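Local coordinates for transcriptional protein SWT1 (Saccharomyces cerevisiae, PDB 4PQZ) that takes part in transcription, probably as an activator, and has RNA endonuclease activity, this C-terminal piece being its HEPN-like domain, at residues N84-Y87 and L88-S92; K104-E107 and W108-L111; T134-H137 and F138-K142. One frame throughout, in Å; residues are numbered along the deposited sequence.

Contact 1. Residues N84-Y87 and L88-S92; sequences NYIY and LFWVS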
ATOM      1  N   ASN A  84      -1.234  -9.026   5.763  1.00 35.75           N
ATOM      2  CA  ASN A  84      -1.698 -10.408   5.965  1.00 46.63           C
ATOM      3  C   ASN A  84      -2.371 -10.988   4.701  1.00 51.61           C
ATOM      4  O   ASN A  84      -2.092 -12.123   4.298  1.00 41.05           O
ATOM      5  CB  ASN A  84      -2.623 -10.499   7.197  1.00 50.28           C
ATOM      6  CG  ASN A  84      -3.272 -11.874   7.345  1.00 69.33           C
ATOM      7  OD1 ASN A  84      -2.591 -12.904   7.262  1.00 78.48           O
ATOM      8  ND2 ASN A  84      -4.599 -11.898   7.544  1.00 66.65           N
ATOM      9  N   TYR A  85      -3.222 -10.199   4.047  1.00 48.22           N
ATOM     10  CA  TYR A  85      -3.764 -10.597   2.738  1.00 49.35           C
ATOM     11  C   TYR A  85      -2.720 -10.850   1.638  1.00 50.08           C
ATOM     12  O   TYR A  85      -2.847 -11.813   0.873  1.00 50.44           O
ATOM     13  CB  TYR A  85      -4.823  -9.606   2.253  1.00 43.99           C
ATOM     14  CG  TYR A  85      -6.174  -9.870   2.862  1.00 47.46           C
ATOM     15  CD1 TYR A  85      -6.700 -11.165   2.915  1.00 51.45           C
ATOM     16  CD2 TYR A  85      -6.906  -8.840   3.425  1.00 47.75           C
ATOM     17  CE1 TYR A  85      -7.925 -11.406   3.497  1.00 43.45           C
ATOM     18  CE2 TYR A  85      -8.127  -9.071   4.000  1.00 48.60           C
ATOM     19  CZ  TYR A  85      -8.635 -10.349   4.032  1.00 51.47           C
ATOM     20  OH  TYR A  85      -9.855 -10.543   4.606  1.00 57.11           O
ATOM     21  N   ILE A  86      -1.695 -10.001   1.560  1.00 48.77           N
ATOM     22  CA  ILE A  86      -0.622 -10.212   0.589  1.00 40.02           C
ATOM     23  C   ILE A  86       0.124 -11.489   0.913  1.00 40.77           C
ATOM     24  O   ILE A  86       0.419 -12.286   0.015  1.00 42.84           O
ATOM     25  CB  ILE A  86       0.377  -9.029   0.540  1.00 39.83           C
ATOM     26  CG1 ILE A  86      -0.314  -7.779  -0.006  1.00 39.55           C
ATOM     27  CG2 ILE A  86       1.580  -9.380  -0.315  1.00 33.10           C
ATOM     28  CD1 ILE A  86       0.552  -6.534   0.081  1.00 39.43           C
ATOM     29  N   TYR A  87       0.426 -11.670   2.201  1.00 38.23           N
ATOM     30  CA  TYR A  87       0.962 -12.939   2.744  1.00 47.72           C
ATOM     31  C   TYR A  87       0.119 -14.203   2.436  1.00 37.57           C
ATOM     32  O   TYR A  87       0.630 -15.198   1.912  1.00 47.25           O
ATOM     33  CB  TYR A  87       1.134 -12.829   4.264  1.00 45.83           C
ATOM     34  CG  TYR A  87       1.946 -13.952   4.850  1.00 52.55           C
ATOM     35  CD1 TYR A  87       3.345 -13.888   4.874  1.00 46.34           C
ATOM     36  CD2 TYR A  87       1.327 -15.096   5.373  1.00 53.42           C
ATOM     37  CE1 TYR A  87       4.103 -14.931   5.411  1.00 55.36           C
ATOM     38  CE2 TYR A  87       2.080 -16.145   5.912  1.00 52.94           C
ATOM     39  CZ  TYR A  87       3.464 -16.055   5.928  1.00 64.50           C
ATOM     40  OH  TYR A  87       4.210 -17.086   6.458  1.00 83.88           O
ATOM     41  N   LEU A  88      -1.165 -14.170   2.769  1.00 38.73           N
ATOM     42  CA  LEU A  88      -2.030 -15.364   2.607  1.00 45.66           C
ATOM     43  C   LEU A  88      -2.236 -15.751   1.155  1.00 51.47           C
ATOM     44  O   LEU A  88      -2.372 -16.927   0.839  1.00 49.26           O
ATOM     45  CB  LEU A  88      -3.408 -15.145   3.232  1.00 41.63           C
ATOM     46  CG  LEU A  88      -3.482 -15.190   4.750  1.00 65.34           C
ATOM     47  CD1 LEU A  88      -4.916 -14.911   5.171  1.00 80.32           C
ATOM     48  CD2 LEU A  88      -3.006 -16.548   5.260  1.00 56.12           C
ATOM     49  N   PHE A  89      -2.262 -14.745   0.281  1.00 51.72           N
ATOM     50  CA  PHE A  89      -2.556 -14.958  -1.129  1.00 46.35           C
ATOM     51  C   PHE A  89      -1.323 -14.813  -2.006  1.00 39.93           C
ATOM     52  O   PHE A  89      -1.441 -14.596  -3.213  1.00 49.46           O
ATOM     53  CB  PHE A  89      -3.691 -14.029  -1.592  1.00 43.56           C
ATOM     54  CG  PHE A  89      -5.033 -14.403  -1.017  1.00 35.61           C
ATOM     55  CD1 PHE A  89      -5.801 -15.407  -1.603  1.00 40.03           C
ATOM     56  CD2 PHE A  89      -5.516 -13.772   0.119  1.00 35.26           C
ATOM     57  CE1 PHE A  89      -7.032 -15.775  -1.068  1.00 47.47           C
ATOM     58  CE2 PHE A  89      -6.757 -14.146   0.666  1.00 41.19           C
ATOM     59  CZ  PHE A  89      -7.506 -15.146   0.066  1.00 52.50           C
ATOM     60  N   TRP A  90      -0.149 -14.964  -1.400  1.00 34.76           N
ATOM     61  CA  TRP A  90       1.121 -14.741  -2.097  1.00 43.30           C
ATOM     62  C   TRP A  90       1.314 -15.658  -3.301  1.00 43.22           C
ATOM     63  O   TRP A  90       1.495 -15.204  -4.436  1.00 50.25           O
ATOM     64  CB  TRP A  90       2.309 -14.884  -1.133  1.00 41.73           C
ATOM     65  CG  TRP A  90       3.669 -14.600  -1.774  1.00 40.57           C
ATOM     66  CD1 TRP A  90       4.604 -15.526  -2.182  1.00 39.85           C
ATOM     67  CD2 TRP A  90       4.228 -13.318  -2.076  1.00 46.53           C
ATOM     68  NE1 TRP A  90       5.703 -14.893  -2.710  1.00 36.47           N
ATOM     69  CE2 TRP A  90       5.506 -13.539  -2.650  1.00 41.81           C
ATOM     70  CE3 TRP A  90       3.776 -12.002  -1.914  1.00 41.96           C
ATOM     71  CZ2 TRP A  90       6.325 -12.497  -3.078  1.00 34.95           C
ATOM     72  CZ3 TRP A  90       4.601 -10.969  -2.318  1.00 39.01           C
ATOM     73  CH2 TRP A  90       5.855 -11.219  -2.900  1.00 34.90           C
ATOM     74  N   VAL A  91       1.274 -16.955  -3.044  1.00 49.26           N
ATOM     75  CA  VAL A  91       1.496 -17.955  -4.075  1.00 42.78           C
ATOM     76  C   VAL A  91       0.434 -17.893  -5.171  1.00 52.15           C
ATOM     77  O   VAL A  91       0.752 -18.014  -6.355  1.00 51.24           O
ATOM     78  CB  VAL A  91       1.564 -19.362  -3.429  1.00 58.13           C
ATOM     79  CG1 VAL A  91       1.577 -20.457  -4.490  1.00 48.65           C
ATOM     80  CG2 VAL A  91       2.786 -19.454  -2.482  1.00 48.80           C
ATOM     81  N   SER A  92      -0.823 -17.683  -4.777  1.00 47.10           N
ATOM     82  CA  SER A  92      -1.942 -17.677  -5.715  1.00 39.61           C
ATOM     83  C   SER A  92      -2.048 -16.407  -6.548  1.00 50.95           C
ATOM     84  O   SER A  92      -2.327 -16.453  -7.761  1.00 54.42           O
ATOM     85  CB  SER A  92      -3.272 -17.869  -4.960  1.00 50.04           C
ATOM     86  OG  SER A  92      -3.371 -19.174  -4.394  1.00 71.07           O
TER

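Contact 2. Residues K104-E107 and W108-L111; sequences KKNE and WKSL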
ATOM      1  N   LYS A 104      10.188 -10.890  -1.119  1.00 41.63           N
ATOM      2  CA  LYS A 104       9.750 -12.284  -0.985  1.00 48.65           C
ATOM      3  C   LYS A 104       8.568 -12.401  -0.023  1.00 39.78           C
ATOM      4  O   LYS A 104       8.288 -11.470   0.747  1.00 41.80           O
ATOM      5  CB  LYS A 104      10.879 -13.176  -0.453  1.00 57.17           C
ATOM      6  CG  LYS A 104      12.034 -13.390  -1.392  1.00 57.50           C
ATOM      7  CD  LYS A 104      13.074 -14.304  -0.770  1.00 60.32           C
ATOM      8  CE  LYS A 104      14.380 -14.249  -1.550  1.00 68.98           C
ATOM      9  NZ  LYS A 104      15.508 -14.930  -0.851  1.00 74.42           N
ATOM     10  N   LYS A 105       7.909 -13.559  -0.060  1.00 38.79           N
ATOM     11  CA  LYS A 105       6.750 -13.862   0.783  1.00 39.84           C
ATOM     12  C   LYS A 105       6.923 -13.414   2.232  1.00 41.50           C
ATOM     13  O   LYS A 105       6.097 -12.675   2.760  1.00 39.58           O
ATOM     14  CB  LYS A 105       6.437 -15.367   0.722  1.00 43.85           C
ATOM     15  CG  LYS A 105       5.385 -15.856   1.738  1.00 57.31           C
ATOM     16  CD  LYS A 105       4.857 -17.258   1.404  1.00 65.82           C
ATOM     17  CE  LYS A 105       3.998 -17.847   2.526  1.00 73.33           C
ATOM     18  NZ  LYS A 105       2.759 -17.065   2.799  1.00 77.54           N
ATOM     19  N   ASN A 106       8.017 -13.844   2.856  1.00 49.32           N
ATOM     20  CA  ASN A 106       8.302 -13.542   4.264  1.00 51.90           C
ATOM     21  C   ASN A 106       8.283 -12.052   4.688  1.00 50.35           C
ATOM     22  O   ASN A 106       8.072 -11.735   5.860  1.00 51.72           O
ATOM     23  CB  ASN A 106       9.611 -14.218   4.678  1.00 50.47           C
ATOM     24  CG  ASN A 106       9.912 -14.051   6.153  1.00 82.47           C
ATOM     25  OD1 ASN A 106       9.341 -14.741   6.998  1.00101.61           O
ATOM     26  ND2 ASN A 106      10.816 -13.129   6.472  1.00 87.42           N
ATOM     27  N   GLU A 107       8.483 -11.142   3.736  1.00 52.75           N
ATOM     28  CA  GLU A 107       8.417  -9.699   4.002  1.00 42.56           C
ATOM     29  C   GLU A 107       7.040  -9.262   4.569  1.00 56.64           C
ATOM     30  O   GLU A 107       6.938  -8.253   5.291  1.00 42.40           O
ATOM     31  CB  GLU A 107       8.740  -8.923   2.710  1.00 59.52           C
ATOM     32  CG  GLU A 107       9.637  -7.673   2.881  1.00 71.59           C
ATOM     33  CD  GLU A 107       8.851  -6.449   3.312  1.00 71.49           C
ATOM     34  OE1 GLU A 107       7.617  -6.456   3.115  1.00 82.11           O
ATOM     35  OE2 GLU A 107       9.451  -5.491   3.849  1.00 55.53           O
ATOM     36  N   TRP A 108       5.990 -10.019   4.235  1.00 38.76           N
ATOM     37  CA  TRP A 108       4.619  -9.652   4.614  1.00 36.10           C
ATOM     38  C   TRP A 108       4.104 -10.372   5.852  1.00 40.52           C
ATOM     39  O   TRP A 108       2.987 -10.130   6.301  1.00 44.52           O
ATOM     40  CB  TRP A 108       3.675  -9.887   3.446  1.00 35.67           C
ATOM     41  CG  TRP A 108       4.164  -9.197   2.217  1.00 42.22           C
ATOM     42  CD1 TRP A 108       4.765  -9.774   1.140  1.00 36.90           C
ATOM     43  CD2 TRP A 108       4.153  -7.789   1.969  1.00 39.05           C
ATOM     44  NE1 TRP A 108       5.088  -8.826   0.219  1.00 40.82           N
ATOM     45  CE2 TRP A 108       4.733  -7.596   0.700  1.00 40.63           C
ATOM     46  CE3 TRP A 108       3.681  -6.675   2.679  1.00 38.17           C
ATOM     47  CZ2 TRP A 108       4.870  -6.326   0.130  1.00 33.16           C
ATOM     48  CZ3 TRP A 108       3.813  -5.405   2.100  1.00 35.22           C
ATOM     49  CH2 TRP A 108       4.414  -5.247   0.851  1.00 35.48           C
ATOM     50  N   LYS A 109       4.930 -11.242   6.410  1.00 51.07           N
ATOM     51  CA  LYS A 109       4.571 -11.976   7.615  1.00 54.15           C
ATOM     52  C   LYS A 109       4.378 -11.025   8.799  1.00 50.65           C
ATOM     53  O   LYS A 109       3.414 -11.140   9.561  1.00 57.67           O
ATOM     54  CB  LYS A 109       5.650 -13.019   7.910  1.00 61.52           C
ATOM     55  CG  LYS A 109       5.240 -14.141   8.861  1.00 78.89           C
ATOM     56  CD  LYS A 109       6.125 -15.369   8.641  1.00 88.65           C
ATOM     57  CE  LYS A 109       6.403 -16.102   9.940  1.00 93.03           C
ATOM     58  NZ  LYS A 109       5.194 -16.153  10.797  1.00 93.31           N
ATOM     59  N   SER A 110       5.305 -10.087   8.950  1.00 50.71           N
ATOM     60  CA  SER A 110       5.231  -9.080  10.012  1.00 60.45           C
ATOM     61  C   SER A 110       6.048  -7.867   9.589  1.00 58.14           C
ATOM     62  O   SER A 110       7.279  -7.866   9.669  1.00 61.68           O
ATOM     63  CB  SER A 110       5.749  -9.629  11.353  1.00 58.09           C
ATOM     64  OG  SER A 110       5.420  -8.761  12.438  1.00 50.29           O
ATOM     65  N   LEU A 111       5.347  -6.850   9.108  1.00 48.79           N
ATOM     66  CA  LEU A 111       5.969  -5.594   8.721  1.00 53.26           C
ATOM     67  C   LEU A 111       6.522  -4.886   9.945  1.00 58.75           C
ATOM     68  O   LEU A 111       5.931  -4.959  11.026  1.00 53.37           O
ATOM     69  CB  LEU A 111       4.945  -4.671   8.053  1.00 47.13           C
ATOM     70  CG  LEU A 111       4.483  -4.906   6.618  1.00 47.65           C
ATOM     71  CD1 LEU A 111       3.444  -3.841   6.259  1.00 42.55           C
ATOM     72  CD2 LEU A 111       5.677  -4.851   5.669  1.00 45.48           C
TER
HETATM   73  O   HOH W   1       8.134 -10.338   8.095  1.00 54.95           O

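Contact 3. Residues T134-H137 and F138-K142; sequences TVLH and FLFSK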
ATOM      1  N   THR A 134       7.025   2.311  -3.957  1.00 40.16           N
ATOM      2  CA  THR A 134       7.608   1.181  -4.677  1.00 37.30           C
ATOM      3  C   THR A 134       6.601   0.012  -4.733  1.00 45.02           C
ATOM      4  O   THR A 134       6.339  -0.519  -5.805  1.00 42.47           O
ATOM      5  CB  THR A 134       8.929   0.713  -3.983  1.00 48.64           C
ATOM      6  OG1 THR A 134       9.857   1.797  -3.918  1.00 53.75           O
ATOM      7  CG2 THR A 134       9.587  -0.463  -4.723  1.00 38.00           C
ATOM      8  N   VAL A 135       6.036  -0.354  -3.573  1.00 34.98           N
ATOM      9  CA  VAL A 135       5.081  -1.466  -3.441  1.00 41.32           C
ATOM     10  C   VAL A 135       3.769  -1.261  -4.224  1.00 50.02           C
ATOM     11  O   VAL A 135       3.304  -2.171  -4.923  1.00 37.25           O
ATOM     12  CB  VAL A 135       4.764  -1.756  -1.952  1.00 37.98           C
ATOM     13  CG1 VAL A 135       3.549  -2.658  -1.799  1.00 34.88           C
ATOM     14  CG2 VAL A 135       5.980  -2.363  -1.260  1.00 44.97           C
ATOM     15  N   LEU A 136       3.175  -0.073  -4.111  1.00 39.29           N
ATOM     16  CA  LEU A 136       1.973   0.244  -4.878  1.00 38.12           C
ATOM     17  C   LEU A 136       2.166   0.086  -6.383  1.00 37.38           C
ATOM     18  O   LEU A 136       1.250  -0.314  -7.093  1.00 50.62           O
ATOM     19  CB  LEU A 136       1.450   1.630  -4.537  1.00 38.27           C
ATOM     20  CG  LEU A 136       0.789   1.699  -3.157  1.00 45.70           C
ATOM     21  CD1 LEU A 136       0.497   3.144  -2.736  1.00 48.94           C
ATOM     22  CD2 LEU A 136      -0.452   0.813  -3.087  1.00 38.37           C
ATOM     23  N   HIS A 137       3.361   0.394  -6.862  1.00 46.10           N
ATOM     24  CA  HIS A 137       3.717   0.133  -8.245  1.00 42.00           C
ATOM     25  C   HIS A 137       3.491  -1.319  -8.658  1.00 45.49           C
ATOM     26  O   HIS A 137       2.820  -1.581  -9.652  1.00 41.94           O
ATOM     27  CB  HIS A 137       5.166   0.550  -8.515  1.00 46.16           C
ATOM     28  CG  HIS A 137       5.332   2.023  -8.727  1.00 56.28           C
ATOM     29  ND1 HIS A 137       6.545   2.670  -8.603  1.00 56.30           N
ATOM     30  CD2 HIS A 137       4.435   2.979  -9.066  1.00 59.77           C
ATOM     31  CE1 HIS A 137       6.385   3.953  -8.849  1.00 52.08           C
ATOM     32  NE2 HIS A 137       5.109   4.171  -9.127  1.00 53.92           N
ATOM     33  N   PHE A 138       4.051  -2.256  -7.897  1.00 41.89           N
ATOM     34  CA  PHE A 138       3.870  -3.685  -8.175  1.00 39.51           C
ATOM     35  C   PHE A 138       2.411  -4.118  -8.033  1.00 39.93           C
ATOM     36  O   PHE A 138       1.909  -4.882  -8.853  1.00 44.40           O
ATOM     37  CB  PHE A 138       4.794  -4.537  -7.288  1.00 44.18           C
ATOM     38  CG  PHE A 138       6.266  -4.245  -7.502  1.00 42.62           C
ATOM     39  CD1 PHE A 138       6.866  -4.563  -8.709  1.00 32.75           C
ATOM     40  CD2 PHE A 138       7.030  -3.641  -6.506  1.00 40.43           C
ATOM     41  CE1 PHE A 138       8.214  -4.274  -8.935  1.00 47.45           C
ATOM     42  CE2 PHE A 138       8.374  -3.350  -6.715  1.00 52.96           C
ATOM     43  CZ  PHE A 138       8.972  -3.668  -7.934  1.00 35.12           C
ATOM     44  N   LEU A 139       1.733  -3.595  -7.015  1.00 37.34           N
ATOM     45  CA  LEU A 139       0.324  -3.901  -6.786  1.00 33.43           C
ATOM     46  C   LEU A 139      -0.595  -3.312  -7.859  1.00 33.99           C
ATOM     47  O   LEU A 139      -1.738  -3.751  -7.994  1.00 36.14           O
ATOM     48  CB  LEU A 139      -0.138  -3.445  -5.395  1.00 43.54           C
ATOM     49  CG  LEU A 139       0.491  -4.045  -4.131  1.00 40.08           C
ATOM     50  CD1 LEU A 139      -0.070  -3.323  -2.906  1.00 31.32           C
ATOM     51  CD2 LEU A 139       0.259  -5.535  -4.027  1.00 33.71           C
ATOM     52  N   PHE A 140      -0.101  -2.328  -8.618  1.00 40.69           N
ATOM     53  CA  PHE A 140      -0.872  -1.745  -9.735  1.00 45.15           C
ATOM     54  C   PHE A 140      -0.458  -2.323 -11.091  1.00 50.39           C
ATOM     55  O   PHE A 140      -1.041  -1.976 -12.119  1.00 52.62           O
ATOM     56  CB  PHE A 140      -0.720  -0.210  -9.780  1.00 39.37           C
ATOM     57  CG  PHE A 140      -1.746   0.540  -8.957  1.00 43.89           C
ATOM     58  CD1 PHE A 140      -1.858   0.323  -7.590  1.00 42.55           C
ATOM     59  CD2 PHE A 140      -2.592   1.466  -9.553  1.00 44.73           C
ATOM     60  CE1 PHE A 140      -2.794   1.006  -6.837  1.00 40.90           C
ATOM     61  CE2 PHE A 140      -3.538   2.158  -8.798  1.00 44.28           C
ATOM     62  CZ  PHE A 140      -3.629   1.928  -7.434  1.00 43.54           C
ATOM     63  N   SER A 141       0.539  -3.209 -11.084  1.00 50.19           N
ATOM     64  CA  SER A 141       1.242  -3.594 -12.312  1.00 51.69           C
ATOM     65  C   SER A 141       0.364  -4.264 -13.392  1.00 48.47           C
ATOM     66  O   SER A 141       0.769  -4.358 -14.557  1.00 47.50           O
ATOM     67  CB  SER A 141       2.463  -4.468 -11.997  1.00 44.48           C
ATOM     68  OG  SER A 141       2.074  -5.775 -11.591  1.00 47.28           O
ATOM     69  N   LYS A 142      -0.824  -4.718 -13.016  1.00 47.70           N
ATOM     70  CA  LYS A 142      -1.728  -5.303 -13.994  1.00 43.20           C
ATOM     71  C   LYS A 142      -3.027  -4.530 -14.079  1.00 50.63           C
ATOM     72  O   LYS A 142      -3.982  -4.985 -14.698  1.00 62.50           O
ATOM     73  CB  LYS A 142      -2.005  -6.778 -13.683  1.00 49.91           C
ATOM     74  CG  LYS A 142      -0.744  -7.644 -13.675  1.00 53.84           C
ATOM     75  CD  LYS A 142      -1.120  -9.107 -13.605  1.00 71.21           C
ATOM     76  CE  LYS A 142      -0.399  -9.927 -14.658  1.00 82.15           C
ATOM     77  NZ  LYS A 142      -1.071 -11.253 -14.836  1.00 89.60           N
TER

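Contact 1. Residues N84-Y87 and L88-S92
Asn84 and Leu88 meet one turn apart where helix 79-88 ends, at a break that leads straight into helix 90-97. The site lies at the surface of the all-helical HEPN-like domain. Asn84 gives its backbone O to Leu88 N in a short, nearly straight bond of 2.7 Å. Its side chain bends back toward the same residue: CG lies anti to the backbone N (chi1 173°), and OD1 rests on Leu88 CG at 3.5 Å. This is a van der Waals touch of an amide oxygen on a branched aliphatic chain.

Tyr85 repeats the step with Phe89. Tyr85 O accepts from Phe89 N at 3.0 Å, the donor tilted from the carbonyl plane, and the same oxygen lies at the edge of the Phe89 ring. The two aromatic side chains run side by side in one direction, with Tyr85 CD1 3.7 Å from Phe89 CE2. At the far end Tyr85 OH bonds Asp70 O, so the phenol is held at both its hydroxyl and its ring. Leu58 of helix 35-62 also packs on Phe89.

Ile86 is the buried member, set against Ile54 of helix 35-62. Its CG2 branch touches the edge of the Trp90 indole, 3.8 Å from CE3. Ile86 O and Trp90 N are near each other but badly angled, so the regular helical bond is lost here.

Tyr87 O takes over that role. Phe89 has left helical phi/psi and stands at the N-cap position of the next helix. The replacement is weak: Trp90 N reaches Tyr87 O at 3.4 Å, with an N-H...O angle of 156°.

Contact 2. Residues K104-E107 and W108-L111
The Trp108 indole carries the Glu107 carboxylate over one face. Glu107 OE1 sits above the middle of the ring system, 3.7 Å from its plane, and the carboxylate plane stands steeply to the ring, 77° away. The bend of the Glu107 chain at chi2 (-83°) folds the acid back over its neighbour. The same oxygen also touches Leu111 CD2 at 3.6 Å, a second apolar neighbour at roughly a right angle to the ring. Lys104 O and Lys105 O approach the five-membered part of the indole obliquely, near CD1. Trp90 meets the ring from helix 90-97, and Trp132 and Val135 pack on it from helix 122-139.

The backbone forms a short 3-10 turn in the loop between helices 90-97 and 113-116. Trp108 N bonds Lys105 O at 3.0 Å, almost straight at the hydrogen (169°). Lys109 N then bonds Asn106 O at 3.2 Å, from above the carbonyl plane. Beside this bond the two side chains touch: Asn106 OD1 lies 3.7 Å from Lys109 CD. One water extends the turn, giving a hydrogen to Asn106 O at 2.6 Å and accepting from Ser110 N at 3.0 Å. Asn106 O is thus gripped by a backbone N-H and a water.

Glu107 OE1 is different. It is buried here, and no polar partner for it exists in the model. Phe131 of helix 122-139 also packs on Glu107. If OE2 is as poorly solvated as OE1, the pKa of the acid may be raised.

Contact 3. Residues T134-H137 and F138-K142
Phe138 lies alongside Thr134, one turn back on helix 122-139, and both side chains point the same way. Phe138 CE2 touches Thr134 CG2 at 3.7 Å. CD2 of the ring comes closer to the backbone, 3.3 Å from Thr134 O, and Val135 CA sits at the ring edge. The threonine methyl can meet the ring because it stands trans to N across the CA-CB bond, while OG1 stands on the other branch and bonds Gln130 O.

Leu139 continues the helical pattern. Its N bonds Val135 O at 3.0 Å with an N-H...O angle of 165°. The side chain lies beside that of Val135, pointing the same way, and CD1 rests 3.8 Å from Val135 CG1. It also comes near Leu136 CD2, a looser apolar touch. These three residues are buried and form part of the core of the HEPN-like helical domain. Phe94 of helix 90-97 packs on Leu139, and Ile50 of helix 35-62 on Leu136.

Phe140 follows. Its N-H is shared between two carbonyls. The link to Leu136 O is weak and strongly bent. The other is to the O of His137, whose NE2 bonds Glu152 of helix 145-163. This bond, 3.2 Å from Phe140 N to His137 O, spans three residues instead of four, and the donor sits above the carbonyl plane. Phe140 CD1 lies 3.2 Å from Leu136 O.

Ser141 reaches back to Phe138 with both its side chain and its backbone. Its OG is placed between the backbone N and the carbonyl carbon (chi1 73°), which brings the hydroxyl to Phe138 O. OG donates to that oxygen at 2.9 Å, and Ser141 N bonds the same oxygen at 3.1 Å.

How the contacts relate
The three contacts follow one another along the chain and meet through side chains of one HEPN-like domain. Contacts 1 and 2 are close neighbours, with centres about 10 Å apart. Trp90 CZ3 lies 3.4 Å from Trp108 NE1, and the Lys105 ammonium forms a cation-pi pair with the Tyr87 ring. Tyr87 OH touches Lys109 CD at 3.4 Å. Contact 3 sits deeper, its centre about 15 Å from that of contact 1 and about 16 Å from that of contact 2. Its apolar side joins both: Val135 CG1 meets Trp108 CH2 at 3.8 Å, and Leu139 CD2 meets Ile86 CD1 at 4.2 Å.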